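Local coordinates for protein acyl-ACP thioesterase (PDB 2ESS) that probably hydrolyses fatty acyl chains from acyl carrier protein in fatty acid biosynthesis, and binds calcium in the crystal, at residues Y11-E16 with G32-N37; V20-R25 with L193-R198; N96-D101 with I107-S112; C220-V223 with E227-V230; V230-K233 with V239-R242. All coordinates share one frame; numbering follows the deposited sequence.

Contact 1: residues Y11-E16 with G32-N37; sequences YQFVAE and GNHLLN
The ring of Phe13 lies over one face of the His34 imidazole, and this single stack makes up the contact between strand 9-14 and helix 28-45. The ring centroids are 4.2 Å apart and the planes are inclined by 30°, so the pair is face-to-face but splayed. The overlap is uneven. Phe13 CE1 comes to 3.6 Å from His34 ND1, and Phe13 CD1 stands 3.7 Å from His34 CE1, so one side of the phenyl ring takes up the imidazole. Relative to the Phe13 ring, His34 ND1 sits toward the rim; relative to the His34 ring, Phe13 CG lies over the centre, 4.2 Å above its plane. The two side chains run in opposite directions past each other, one from the strand and one from the helix. In Phe13 the ring leaves the backbone opposite the carbonyl carbon (chi1 -57°), and His34 adopts the same kind of rotamer at -71°, which lets two groups whose CA atoms are 8.6 Å apart meet by their faces. The carboxylate of Glu16 remains apart, its OE2 6.1 Å from His34 NE2; its OE1 instead accepts a hydrogen bond from Asn33 ND2 of the second subunit. Phe13 also meets the ring of Phe79 and touches Val81, both on the adjacent strand 78-88, and rests on Cys38 one helical turn beyond His34. In the N-terminal hotdog region the stack thus ties strand 9-14, at the edge of the sheet within this chain, to helix 28-45, which packs with Leu35 and Leu36 against strands 58-69 and 106-118.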
# COMPACT_ATOMS: atom_id res chain seq x y z
N TYR A 11 -11.49 -11.83 9.44
CA TYR A 11 -10.73 -11.81 8.20
C TYR A 11 -9.27 -12.05 8.51
O TYR A 11 -8.77 -11.50 9.48
CB TYR A 11 -10.95 -10.48 7.47
CG TYR A 11 -12.43 -10.22 7.29
CD1 TYR A 11 -13.17 -10.88 6.33
CD2 TYR A 11 -13.11 -9.38 8.16
CE1 TYR A 11 -14.54 -10.68 6.22
CE2 TYR A 11 -14.49 -9.17 8.06
CZ TYR A 11 -15.19 -9.81 7.09
OH TYR A 11 -16.55 -9.57 7.03
N GLN A 12 -8.65 -12.92 7.73
CA GLN A 12 -7.27 -13.37 7.92
C GLN A 12 -6.27 -12.67 7.02
O GLN A 12 -6.50 -12.49 5.82
CB GLN A 12 -7.15 -14.88 7.64
CG GLN A 12 -8.05 -15.76 8.47
CD GLN A 12 -7.74 -15.64 9.94
OE1 GLN A 12 -6.56 -15.54 10.32
NE2 GLN A 12 -8.78 -15.61 10.77
N PHE A 13 -5.15 -12.27 7.59
CA PHE A 13 -4.08 -11.59 6.86
C PHE A 13 -2.70 -12.11 7.22
O PHE A 13 -2.52 -12.80 8.22
CB PHE A 13 -4.14 -10.11 7.14
CG PHE A 13 -5.44 -9.49 6.80
CD1 PHE A 13 -5.77 -9.26 5.48
CD2 PHE A 13 -6.37 -9.19 7.79
CE1 PHE A 13 -7.00 -8.71 5.14
CE2 PHE A 13 -7.60 -8.62 7.46
CZ PHE A 13 -7.92 -8.38 6.15
N VAL A 14 -1.73 -11.77 6.39
CA VAL A 14 -0.31 -11.94 6.72
C VAL A 14 0.37 -10.59 6.54
O VAL A 14 0.11 -9.91 5.53
CB VAL A 14 0.35 -12.97 5.79
CG1 VAL A 14 1.84 -13.12 6.13
CG2 VAL A 14 -0.36 -14.31 5.88
N ALA A 15 1.24 -10.19 7.47
CA ALA A 15 2.01 -8.94 7.35
C ALA A 15 3.13 -9.03 6.27
O ALA A 15 4.17 -9.65 6.47
CB ALA A 15 2.61 -8.55 8.70
N GLU A 16 2.91 -8.40 5.12
CA GLU A 16 3.84 -8.47 4.01
C GLU A 16 5.00 -7.48 4.18
O GLU A 16 4.83 -6.40 4.80
CB GLU A 16 3.13 -8.13 2.68
CG GLU A 16 1.79 -8.82 2.43
CD GLU A 16 0.94 -8.11 1.33
OE1 GLU A 16 1.45 -7.15 0.66
OE2 GLU A 16 -0.25 -8.50 1.15
N GLY A 32 -4.97 0.55 8.97
CA GLY A 32 -6.16 1.33 8.56
C GLY A 32 -6.79 0.79 7.28
O GLY A 32 -7.99 0.57 7.23
N ASN A 33 -5.96 0.53 6.27
CA ASN A 33 -6.40 -0.09 5.00
C ASN A 33 -7.16 -1.40 5.26
O ASN A 33 -8.29 -1.59 4.77
CB ASN A 33 -5.24 -0.32 4.02
CG ASN A 33 -5.72 -0.87 2.64
OD1 ASN A 33 -6.53 -0.26 1.99
ND2 ASN A 33 -5.25 -2.04 2.26
N HIS A 34 -6.56 -2.29 6.06
CA HIS A 34 -7.23 -3.56 6.39
C HIS A 34 -8.58 -3.35 7.12
O HIS A 34 -9.58 -4.01 6.80
CB HIS A 34 -6.30 -4.44 7.23
CG HIS A 34 -5.15 -5.01 6.44
ND1 HIS A 34 -5.31 -5.55 5.19
CD2 HIS A 34 -3.84 -5.14 6.74
CE1 HIS A 34 -4.14 -5.99 4.74
NE2 HIS A 34 -3.24 -5.76 5.67
N LEU A 35 -8.59 -2.48 8.12
CA LEU A 35 -9.83 -2.19 8.89
C LEU A 35 -10.93 -1.71 7.95
O LEU A 35 -12.02 -2.25 7.96
CB LEU A 35 -9.58 -1.18 10.02
CG LEU A 35 -8.50 -1.55 11.06
CD1 LEU A 35 -8.34 -0.40 12.07
CD2 LEU A 35 -8.75 -2.92 11.76
N LEU A 36 -10.64 -0.71 7.11
CA LEU A 36 -11.65 -0.15 6.21
C LEU A 36 -12.12 -1.15 5.16
O LEU A 36 -13.31 -1.23 4.87
CB LEU A 36 -11.13 1.16 5.59
CG LEU A 36 -10.79 2.24 6.63
CD1 LEU A 36 -10.35 3.59 5.95
CD2 LEU A 36 -11.98 2.47 7.58
N ASN A 37 -11.21 -1.94 4.61
CA ASN A 37 -11.60 -3.01 3.68
C ASN A 37 -12.47 -4.04 4.38
O ASN A 37 -13.40 -4.58 3.76
CB ASN A 37 -10.37 -3.73 3.10
CG ASN A 37 -9.63 -2.89 2.04
OD1 ASN A 37 -10.21 -2.04 1.39
ND2 ASN A 37 -8.35 -3.17 1.85

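Contact 2: residues V20-R25 with L193-R198; sequences VDFNGR and LYQTKR
Asp21 OD1 is gripped by two backbone amides, Asn23 N at 2.9 Å and Arg25 N at 3.1 Å, which reach it from opposite faces of the carboxylate plane. The first bond closes an Asx turn, and with the type I beta turn from Asp21 to Gly24 it holds the loop so that Phe22 and Asn23 meet helix 193-196. Asn23 ND2 donates to Tyr194 O over 3.1 Å. The bond is bent, 141° at the hydrogen, and the donor stands above the carbonyl plane, although the acceptor lies almost in the amide plane of Asn23. The Asn23 bond joins the loop ahead of helix 28-45, in the N-terminal hotdog family region, to a helix of the C-terminal one, 168 residues on. The apolar half belongs to Phe22. With CG between the backbone N and the carbonyl carbon (chi1 70°), the ring reaches across to the helix. Tyr194 CB meets the ring edge, 3.7 Å from Phe22 CE2, while Gln195 CG lies 3.8 Å from Phe22 CE1. The Tyr194 ring turns away from the loop, where its OH bonds Leu186 O and its face stacks on Tyr167 of the second subunit, which also packs on Phe22.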
# COMPACT_ATOMS: atom_id res chain seq x y z
N VAL A 20 5.42 -3.24 6.20
CA VAL A 20 5.97 -3.03 7.53
C VAL A 20 7.00 -1.92 7.55
O VAL A 20 7.53 -1.56 6.51
CB VAL A 20 6.59 -4.32 8.12
CG1 VAL A 20 5.52 -5.42 8.22
CG2 VAL A 20 7.90 -4.72 7.36
N ASP A 21 7.29 -1.39 8.74
CA ASP A 21 8.27 -0.32 8.91
C ASP A 21 9.67 -0.85 9.20
O ASP A 21 9.91 -2.06 9.12
CB ASP A 21 7.82 0.68 9.99
CG ASP A 21 7.71 0.06 11.42
OD1 ASP A 21 8.33 -1.00 11.71
OD2 ASP A 21 6.97 0.67 12.24
N PHE A 22 10.59 0.07 9.51
CA PHE A 22 11.97 -0.31 9.72
C PHE A 22 12.19 -1.20 10.94
O PHE A 22 13.24 -1.83 11.03
CB PHE A 22 12.91 0.89 9.75
CG PHE A 22 12.76 1.74 10.96
CD1 PHE A 22 13.50 1.48 12.11
CD2 PHE A 22 11.86 2.80 10.98
CE1 PHE A 22 13.37 2.27 13.24
CE2 PHE A 22 11.74 3.61 12.11
CZ PHE A 22 12.49 3.34 13.24
N ASN A 23 11.21 -1.27 11.84
CA ASN A 23 11.26 -2.25 12.96
C ASN A 23 10.52 -3.57 12.62
O ASN A 23 10.40 -4.45 13.48
CB ASN A 23 10.66 -1.69 14.24
CG ASN A 23 11.45 -0.52 14.83
OD1 ASN A 23 12.68 -0.53 14.91
ND2 ASN A 23 10.71 0.52 15.23
N GLY A 24 10.09 -3.72 11.38
CA GLY A 24 9.40 -4.94 10.91
C GLY A 24 7.95 -5.07 11.34
O GLY A 24 7.39 -6.14 11.27
N ARG A 25 7.35 -3.98 11.80
CA ARG A 25 5.96 -4.00 12.30
C ARG A 25 5.07 -3.35 11.29
O ARG A 25 5.46 -2.37 10.66
CB ARG A 25 5.85 -3.17 13.58
CG ARG A 25 6.73 -3.63 14.71
CD ARG A 25 6.13 -4.82 15.35
NE ARG A 25 7.08 -5.54 16.18
CZ ARG A 25 6.77 -6.61 16.91
NH1 ARG A 25 5.52 -7.04 16.95
NH2 ARG A 25 7.71 -7.23 17.62
N LEU A 193 11.88 8.90 17.49
CA LEU A 193 10.63 8.57 18.17
C LEU A 193 10.19 7.13 17.84
O LEU A 193 9.83 6.35 18.70
CB LEU A 193 9.55 9.58 17.76
CG LEU A 193 8.40 9.96 18.67
CD1 LEU A 193 8.81 9.99 20.16
CD2 LEU A 193 7.90 11.33 18.21
N TYR A 194 10.25 6.79 16.56
CA TYR A 194 9.91 5.45 16.12
C TYR A 194 10.97 4.42 16.57
O TYR A 194 10.67 3.24 16.73
CB TYR A 194 9.77 5.44 14.60
CG TYR A 194 8.57 6.19 14.10
CD1 TYR A 194 7.28 5.75 14.39
CD2 TYR A 194 8.71 7.31 13.31
CE1 TYR A 194 6.17 6.45 13.92
CE2 TYR A 194 7.63 7.98 12.82
CZ TYR A 194 6.36 7.57 13.15
OH TYR A 194 5.28 8.27 12.65
N GLN A 195 12.20 4.87 16.78
CA GLN A 195 13.24 3.99 17.29
C GLN A 195 13.08 3.66 18.75
O GLN A 195 13.55 2.61 19.18
CB GLN A 195 14.61 4.62 17.09
CG GLN A 195 15.15 4.50 15.70
CD GLN A 195 16.52 5.14 15.54
OE1 GLN A 195 16.71 6.32 15.85
NE2 GLN A 195 17.48 4.37 15.07
N THR A 196 12.49 4.57 19.54
CA THR A 196 12.43 4.40 20.97
C THR A 196 11.02 4.18 21.51
O THR A 196 10.84 3.67 22.61
CB THR A 196 13.07 5.62 21.68
OG1 THR A 196 12.31 6.79 21.36
CG2 THR A 196 14.52 5.78 21.23
N LYS A 197 10.00 4.58 20.74
CA LYS A 197 8.64 4.42 21.21
C LYS A 197 7.79 3.85 20.11
O LYS A 197 8.20 3.77 18.96
CB LYS A 197 8.06 5.77 21.64
CG LYS A 197 8.81 6.44 22.81
CD LYS A 197 8.28 7.86 23.06
CE LYS A 197 9.19 8.59 24.02
NZ LYS A 197 8.86 10.03 24.21
N ARG A 198 6.59 3.47 20.47
CA ARG A 198 5.61 3.03 19.48
C ARG A 198 4.34 3.82 19.69
O ARG A 198 4.09 4.30 20.79
CB ARG A 198 5.32 1.55 19.63
CG ARG A 198 4.91 1.14 21.00
CD ARG A 198 4.73 -0.35 21.08
NE ARG A 198 3.57 -0.73 20.31
CZ ARG A 198 2.31 -0.58 20.72
NH1 ARG A 198 2.03 -0.08 21.92
NH2 ARG A 198 1.33 -0.95 19.91
O HOH W 1 14.25 0.54 16.50

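Contact 3: residues N96-D101 with I107-S112; sequences NFAVID and IGYARS
Phe97 and Ala110 form the apolar centre, with Phe97 CD1 3.7 Å from Ala110 CB on the face of the sheet that Leu35 of helix 28-45 covers. Farther along, Val99, on the same face, brings its CG1 to 3.9 Å from Ile107 CG1; Ile107 CG2 lies against Asp101 CB. On the other face Ala98 CB touches Tyr109 CE1. Under these side chains the antiparallel hairpin is zipped by paired bonds between Phe97 and Ala110 and by Val99 N to Gly108 O, the last nearly straight at 174°. At the far end Ile107 and Gly108 both face Val99 in a classic beta bulge: Val99 O takes a bond of 2.9 Å from Ile107 N and a weak one of 3.4 Å from Gly108 N. Outward at the opposite end, Ser112 OG meets the edge of the Phe97 ring and bonds Arg95 O. Asn96 and Arg111 then run side by side, the amide ND2 over one face of the guanidinium, their planes 69° apart. Asn96 OD1 accepts from a water, 2.7 Å away, that also donates to Ser112 O. Arg111 spends its own N-H groups elsewhere. The Asn96–Arg111 pairing is therefore a van der Waals contact without a hydrogen bond between the two, and a salt bridge to Glu86 OE1 probably offsets the guanidinium charge, while Ile146 O and Cys144 O help hold the group.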
# COMPACT_ATOMS: atom_id res chain seq x y z
N ASN A 96 -16.98 -1.22 15.05
CA ASN A 96 -15.83 -1.51 15.91
C ASN A 96 -15.06 -2.66 15.37
O ASN A 96 -15.54 -3.41 14.48
CB ASN A 96 -16.27 -1.74 17.34
CG ASN A 96 -16.85 -0.48 17.97
OD1 ASN A 96 -16.72 0.63 17.42
ND2 ASN A 96 -17.54 -0.66 19.06
N PHE A 97 -13.83 -2.77 15.85
CA PHE A 97 -12.85 -3.75 15.37
C PHE A 97 -12.01 -4.30 16.53
O PHE A 97 -11.78 -3.61 17.54
CB PHE A 97 -11.85 -3.14 14.37
CG PHE A 97 -12.47 -2.46 13.22
CD1 PHE A 97 -12.82 -1.13 13.30
CD2 PHE A 97 -12.67 -3.15 12.01
CE1 PHE A 97 -13.37 -0.48 12.20
CE2 PHE A 97 -13.22 -2.52 10.94
CZ PHE A 97 -13.59 -1.19 11.03
N ALA A 98 -11.58 -5.54 16.37
CA ALA A 98 -10.55 -6.13 17.22
C ALA A 98 -9.45 -6.66 16.29
O ALA A 98 -9.71 -7.11 15.17
CB ALA A 98 -11.12 -7.25 18.08
N VAL A 99 -8.20 -6.52 16.70
CA VAL A 99 -7.07 -7.10 15.95
C VAL A 99 -6.49 -8.23 16.78
O VAL A 99 -6.22 -8.06 17.98
CB VAL A 99 -6.00 -6.01 15.68
CG1 VAL A 99 -4.82 -6.59 14.86
CG2 VAL A 99 -6.68 -4.81 14.97
N ILE A 100 -6.27 -9.37 16.13
CA ILE A 100 -5.89 -10.59 16.82
C ILE A 100 -4.57 -11.06 16.24
O ILE A 100 -4.41 -11.13 15.03
CB ILE A 100 -6.96 -11.70 16.70
CG1 ILE A 100 -8.29 -11.25 17.33
CG2 ILE A 100 -6.54 -12.94 17.43
CD1 ILE A 100 -9.14 -10.45 16.45
N ASP A 101 -3.64 -11.37 17.12
CA ASP A 101 -2.28 -11.73 16.68
C ASP A 101 -2.20 -13.21 16.28
O ASP A 101 -3.20 -13.91 16.33
CB ASP A 101 -1.23 -11.33 17.73
CG ASP A 101 -1.09 -12.32 18.89
OD1 ASP A 101 -1.80 -13.37 18.97
OD2 ASP A 101 -0.22 -12.04 19.75
N ILE A 107 -4.66 -7.93 20.39
CA ILE A 107 -3.54 -6.98 20.50
C ILE A 107 -3.94 -5.52 20.24
O ILE A 107 -3.16 -4.60 20.48
CB ILE A 107 -2.34 -7.36 19.59
CG1 ILE A 107 -2.74 -7.43 18.10
CG2 ILE A 107 -1.64 -8.64 20.14
CD1 ILE A 107 -1.60 -7.46 17.10
N GLY A 108 -5.15 -5.32 19.76
CA GLY A 108 -5.67 -3.96 19.61
C GLY A 108 -7.15 -3.91 19.27
O GLY A 108 -7.79 -4.95 19.01
N TYR A 109 -7.68 -2.68 19.31
CA TYR A 109 -9.05 -2.41 18.99
C TYR A 109 -9.14 -1.15 18.15
O TYR A 109 -8.25 -0.34 18.18
CB TYR A 109 -9.88 -2.20 20.24
CG TYR A 109 -9.97 -3.40 21.10
CD1 TYR A 109 -10.86 -4.42 20.80
CD2 TYR A 109 -9.13 -3.55 22.19
CE1 TYR A 109 -10.91 -5.57 21.59
CE2 TYR A 109 -9.17 -4.68 22.98
CZ TYR A 109 -10.06 -5.68 22.68
OH TYR A 109 -10.08 -6.78 23.48
N ALA A 110 -10.23 -1.01 17.41
CA ALA A 110 -10.51 0.21 16.69
C ALA A 110 -12.01 0.54 16.74
O ALA A 110 -12.86 -0.37 16.86
CB ALA A 110 -9.98 0.16 15.25
N ARG A 111 -12.29 1.84 16.70
CA ARG A 111 -13.65 2.38 16.62
C ARG A 111 -13.71 3.30 15.40
O ARG A 111 -12.80 4.10 15.20
CB ARG A 111 -13.99 3.18 17.86
CG ARG A 111 -14.17 2.34 19.10
CD ARG A 111 -14.50 3.22 20.31
NE ARG A 111 -14.95 2.34 21.37
CZ ARG A 111 -16.20 1.97 21.59
NH1 ARG A 111 -17.22 2.45 20.88
NH2 ARG A 111 -16.43 1.11 22.55
N SER A 112 -14.77 3.17 14.60
CA SER A 112 -14.99 4.00 13.41
C SER A 112 -16.41 4.55 13.46
O SER A 112 -17.33 3.92 14.02
CB SER A 112 -14.74 3.23 12.11
OG SER A 112 -15.60 2.10 11.93
O HOH W 2 -17.26 3.25 16.80

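Contact 4: residues C220-V223 with E227-V230; sequences CDEV and EFHV
Val223 turns its CG1 opposite its own carbonyl carbon (chi1 -47°), and His229, whose CG is likewise opposite the carbonyl carbon, lays its imidazole beneath that methyl. The result is a CH-pi contact: Val223 CG1 stands 3.7 Å from the centroid of the His229 ring, 3° off the ring normal. The two belong to the beta hairpin of strands 215-224 and 227-234 in the C-terminal hotdog region. Asp221 and His229 are the hydrogen-bonded antiparallel pair; Asp221 N to His229 O and the return bond from His229 N to Asp221 O are each 2.8 Å, and both donors lie nearly along the C=O axis. Toward the turn Val223 N donates to Glu227 O.

The imidazole is fixed at its edge as well as over its face. His229 NE2 donates to Glu227 OE2 over 2.8 Å, close to the ring plane and onto the anti lone pair of the oxygen, while ND1 bonds Lys153 O. Glu227 reaches it as an extended chain, crossing Val223 CG2 on the way. With an acceptor at each nitrogen, and one a carboxylate, the ring may well be protonated at both. Asp221 OD2 and OD1 accept from Thr155 N and Ser156 N, in a loop distant in sequence.

The other face of the hairpin bears Cys220, Glu222, Phe228 and Val230. Glu222 runs alongside the Phe228 ring in the same direction, carboxylate and ring planes 20° apart. Phe189 meets Phe228 edge-to-face, and at the ring's own edge Cys220 SG makes a sulfur-aromatic contact, 4.0 Å from Phe228 CD2.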
# COMPACT_ATOMS: atom_id res chain seq x y z
N CYS A 220 0.91 21.27 14.06
CA CYS A 220 1.08 20.34 15.14
C CYS A 220 1.22 21.01 16.50
O CYS A 220 1.99 21.95 16.65
CB CYS A 220 2.29 19.50 14.84
SG CYS A 220 2.45 18.19 16.01
N ASP A 221 0.44 20.54 17.48
CA ASP A 221 0.60 20.88 18.92
C ASP A 221 1.14 19.65 19.63
O ASP A 221 0.52 18.61 19.55
CB ASP A 221 -0.76 21.14 19.58
CG ASP A 221 -1.44 22.39 19.12
OD1 ASP A 221 -0.77 23.30 18.58
OD2 ASP A 221 -2.67 22.46 19.32
N GLU A 222 2.24 19.77 20.36
CA GLU A 222 2.69 18.68 21.21
C GLU A 222 2.14 18.96 22.59
O GLU A 222 2.62 19.84 23.29
CB GLU A 222 4.21 18.55 21.20
CG GLU A 222 4.69 17.32 21.97
CD GLU A 222 6.23 17.13 21.99
OE1 GLU A 222 6.95 17.98 21.42
OE2 GLU A 222 6.69 16.13 22.60
N VAL A 223 1.11 18.22 22.99
CA VAL A 223 0.39 18.55 24.21
C VAL A 223 1.11 18.01 25.46
O VAL A 223 0.99 18.57 26.53
CB VAL A 223 -1.10 18.13 24.17
CG1 VAL A 223 -1.74 18.58 22.86
CG2 VAL A 223 -1.27 16.67 24.37
N GLU A 227 2.08 13.04 23.36
CA GLU A 227 0.80 13.29 22.69
C GLU A 227 0.90 14.47 21.73
O GLU A 227 1.29 15.57 22.13
CB GLU A 227 -0.29 13.52 23.69
CG GLU A 227 -1.68 13.65 23.04
CD GLU A 227 -2.83 13.60 24.04
OE1 GLU A 227 -2.64 13.05 25.16
OE2 GLU A 227 -3.94 14.12 23.71
N PHE A 228 0.50 14.23 20.49
CA PHE A 228 0.56 15.22 19.44
C PHE A 228 -0.79 15.38 18.79
O PHE A 228 -1.46 14.42 18.48
CB PHE A 228 1.56 14.80 18.38
CG PHE A 228 2.93 14.60 18.90
CD1 PHE A 228 3.29 13.42 19.52
CD2 PHE A 228 3.88 15.59 18.76
CE1 PHE A 228 4.58 13.25 19.99
CE2 PHE A 228 5.17 15.40 19.22
CZ PHE A 228 5.50 14.23 19.85
N HIS A 229 -1.19 16.62 18.56
CA HIS A 229 -2.42 16.88 17.81
C HIS A 229 -2.02 17.55 16.51
O HIS A 229 -1.23 18.49 16.53
CB HIS A 229 -3.39 17.76 18.57
CG HIS A 229 -3.88 17.17 19.85
ND1 HIS A 229 -4.83 17.79 20.64
CD2 HIS A 229 -3.57 16.01 20.49
CE1 HIS A 229 -5.07 17.06 21.70
NE2 HIS A 229 -4.32 15.97 21.64
N VAL A 230 -2.56 17.07 15.41
CA VAL A 230 -2.18 17.47 14.08
C VAL A 230 -3.44 17.92 13.33
O VAL A 230 -4.53 17.33 13.45
CB VAL A 230 -1.42 16.33 13.33
CG1 VAL A 230 -1.08 16.77 11.89
CG2 VAL A 230 -0.17 15.86 14.10

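Contact 5: residues V230-K233 with V239-R242; sequences VEVK and VVCR
Val230 meets the partner strand through its backbone: its O receives a CA-H...O contact from Arg242 CA at 3.1 Å, while its side chain packs on Cys220 and Leu188. Glu231, next along, lies beside Arg242 and points the same way. Its OE2 is 3.3 Å from Arg242 NH1, a salt bridge whose hydrogen bond is weak by length yet straight, 171° at the hydrogen. The oxygen comes in at the edge of the guanidinium, and the two planes are 62° apart, so one N-H is used rather than a flat two-pronged pairing. A bend at chi3 of Arg242 (-84°) folds the guanidinium back toward the glutamate. Across the same carboxylate comes Val239, its CG2 3.5 Å from Glu231 CD, which gives the charged group an apolar flank.

Val232 faces two residues at once. Val232 N donates to Cys241 O over 2.9 Å; Val232 O then accepts from Val240 N at 2.8 Å and, weakly, from Cys241 N at 3.4 Å. Its two methyls follow this split: Val232 CG1 meets Val240 CG2, and Val232 CG2 stands 3.6 Å from Cys241 SG. Beyond them Ile185 and Tyr181 of helix 178-186 cover this apolar face. Lys233, after the shift of one residue, pairs with Val239 and lays its CG against the CG2 of that valine, while its amino end makes a cation-pi contact with Phe219. Two residues opposite one, with both N-H groups directed at a single carbonyl, define a classic beta bulge, set here in an antiparallel hairpin of the C-terminal hotdog region.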
# COMPACT_ATOMS: atom_id res chain seq x y z
N VAL A 230 -2.56 17.07 15.41
CA VAL A 230 -2.18 17.47 14.08
C VAL A 230 -3.44 17.92 13.33
O VAL A 230 -4.53 17.33 13.45
CB VAL A 230 -1.42 16.33 13.33
CG1 VAL A 230 -1.08 16.77 11.89
CG2 VAL A 230 -0.17 15.86 14.10
N GLU A 231 -3.28 19.01 12.59
CA GLU A 231 -4.30 19.50 11.69
C GLU A 231 -3.67 19.62 10.32
O GLU A 231 -2.55 20.09 10.21
CB GLU A 231 -4.79 20.86 12.20
CG GLU A 231 -6.03 21.39 11.56
CD GLU A 231 -6.62 22.59 12.33
OE1 GLU A 231 -6.04 23.70 12.24
OE2 GLU A 231 -7.65 22.42 13.03
N VAL A 232 -4.36 19.11 9.30
CA VAL A 232 -3.98 19.27 7.91
C VAL A 232 -4.95 20.26 7.25
O VAL A 232 -6.17 20.12 7.38
CB VAL A 232 -3.99 17.93 7.11
CG1 VAL A 232 -3.38 18.14 5.72
CG2 VAL A 232 -3.23 16.82 7.86
N LYS A 233 -4.41 21.26 6.58
CA LYS A 233 -5.21 22.25 5.85
C LYS A 233 -4.86 22.24 4.36
O LYS A 233 -3.71 21.98 3.98
CB LYS A 233 -4.98 23.66 6.37
CG LYS A 233 -5.43 23.89 7.76
CD LYS A 233 -5.19 25.33 8.16
CE LYS A 233 -5.31 25.51 9.65
NZ LYS A 233 -5.11 26.94 10.05
N VAL A 239 -9.51 23.33 6.78
CA VAL A 239 -9.12 22.08 7.42
C VAL A 239 -9.68 20.88 6.66
O VAL A 239 -10.88 20.81 6.40
CB VAL A 239 -9.54 22.02 8.88
CG1 VAL A 239 -9.25 20.65 9.47
CG2 VAL A 239 -8.81 23.11 9.69
N VAL A 240 -8.80 19.94 6.31
CA VAL A 240 -9.26 18.69 5.68
C VAL A 240 -9.25 17.49 6.63
O VAL A 240 -10.09 16.59 6.49
CB VAL A 240 -8.50 18.37 4.36
CG1 VAL A 240 -8.80 19.49 3.34
CG2 VAL A 240 -6.98 18.18 4.59
N CYS A 241 -8.32 17.44 7.57
CA CYS A 241 -8.40 16.42 8.61
C CYS A 241 -7.64 16.84 9.84
O CYS A 241 -6.85 17.77 9.79
CB CYS A 241 -7.94 15.07 8.11
SG CYS A 241 -6.29 14.97 7.56
N ARG A 242 -7.91 16.14 10.94
CA ARG A 242 -7.21 16.29 12.19
C ARG A 242 -6.87 14.89 12.67
O ARG A 242 -7.52 13.89 12.27
CB ARG A 242 -8.05 17.04 13.24
CG ARG A 242 -8.22 18.51 12.91
CD ARG A 242 -8.99 19.32 13.96
NE ARG A 242 -10.38 19.14 13.68
CZ ARG A 242 -11.17 20.01 13.08
NH1 ARG A 242 -10.76 21.22 12.72
NH2 ARG A 242 -12.41 19.64 12.87

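In the fold
One antiparallel sheet carries contacts 1 and 3 toward one end and contacts 4 and 5 toward the other. Contacts 3 and 5 are buried and each contains a classic beta bulge; contact 4 is more exposed, with a histidine-carboxylate bond on one face and an aromatic ring on the other. Contacts 1 and 2 are partly buried, contact 2 with exposed residues, and both reach the second subunit. Contact 1 is a lone aromatic stack, linked to contact 3 by Leu35, whose CD1 lies 3.6 Å from Ala110 CB. Contacts 4 and 5 share strand 227-234 and Val230. Contact 2 differs in joining a loop to a helix across the two family regions; it touches contact 4 through Leu193 and Phe228.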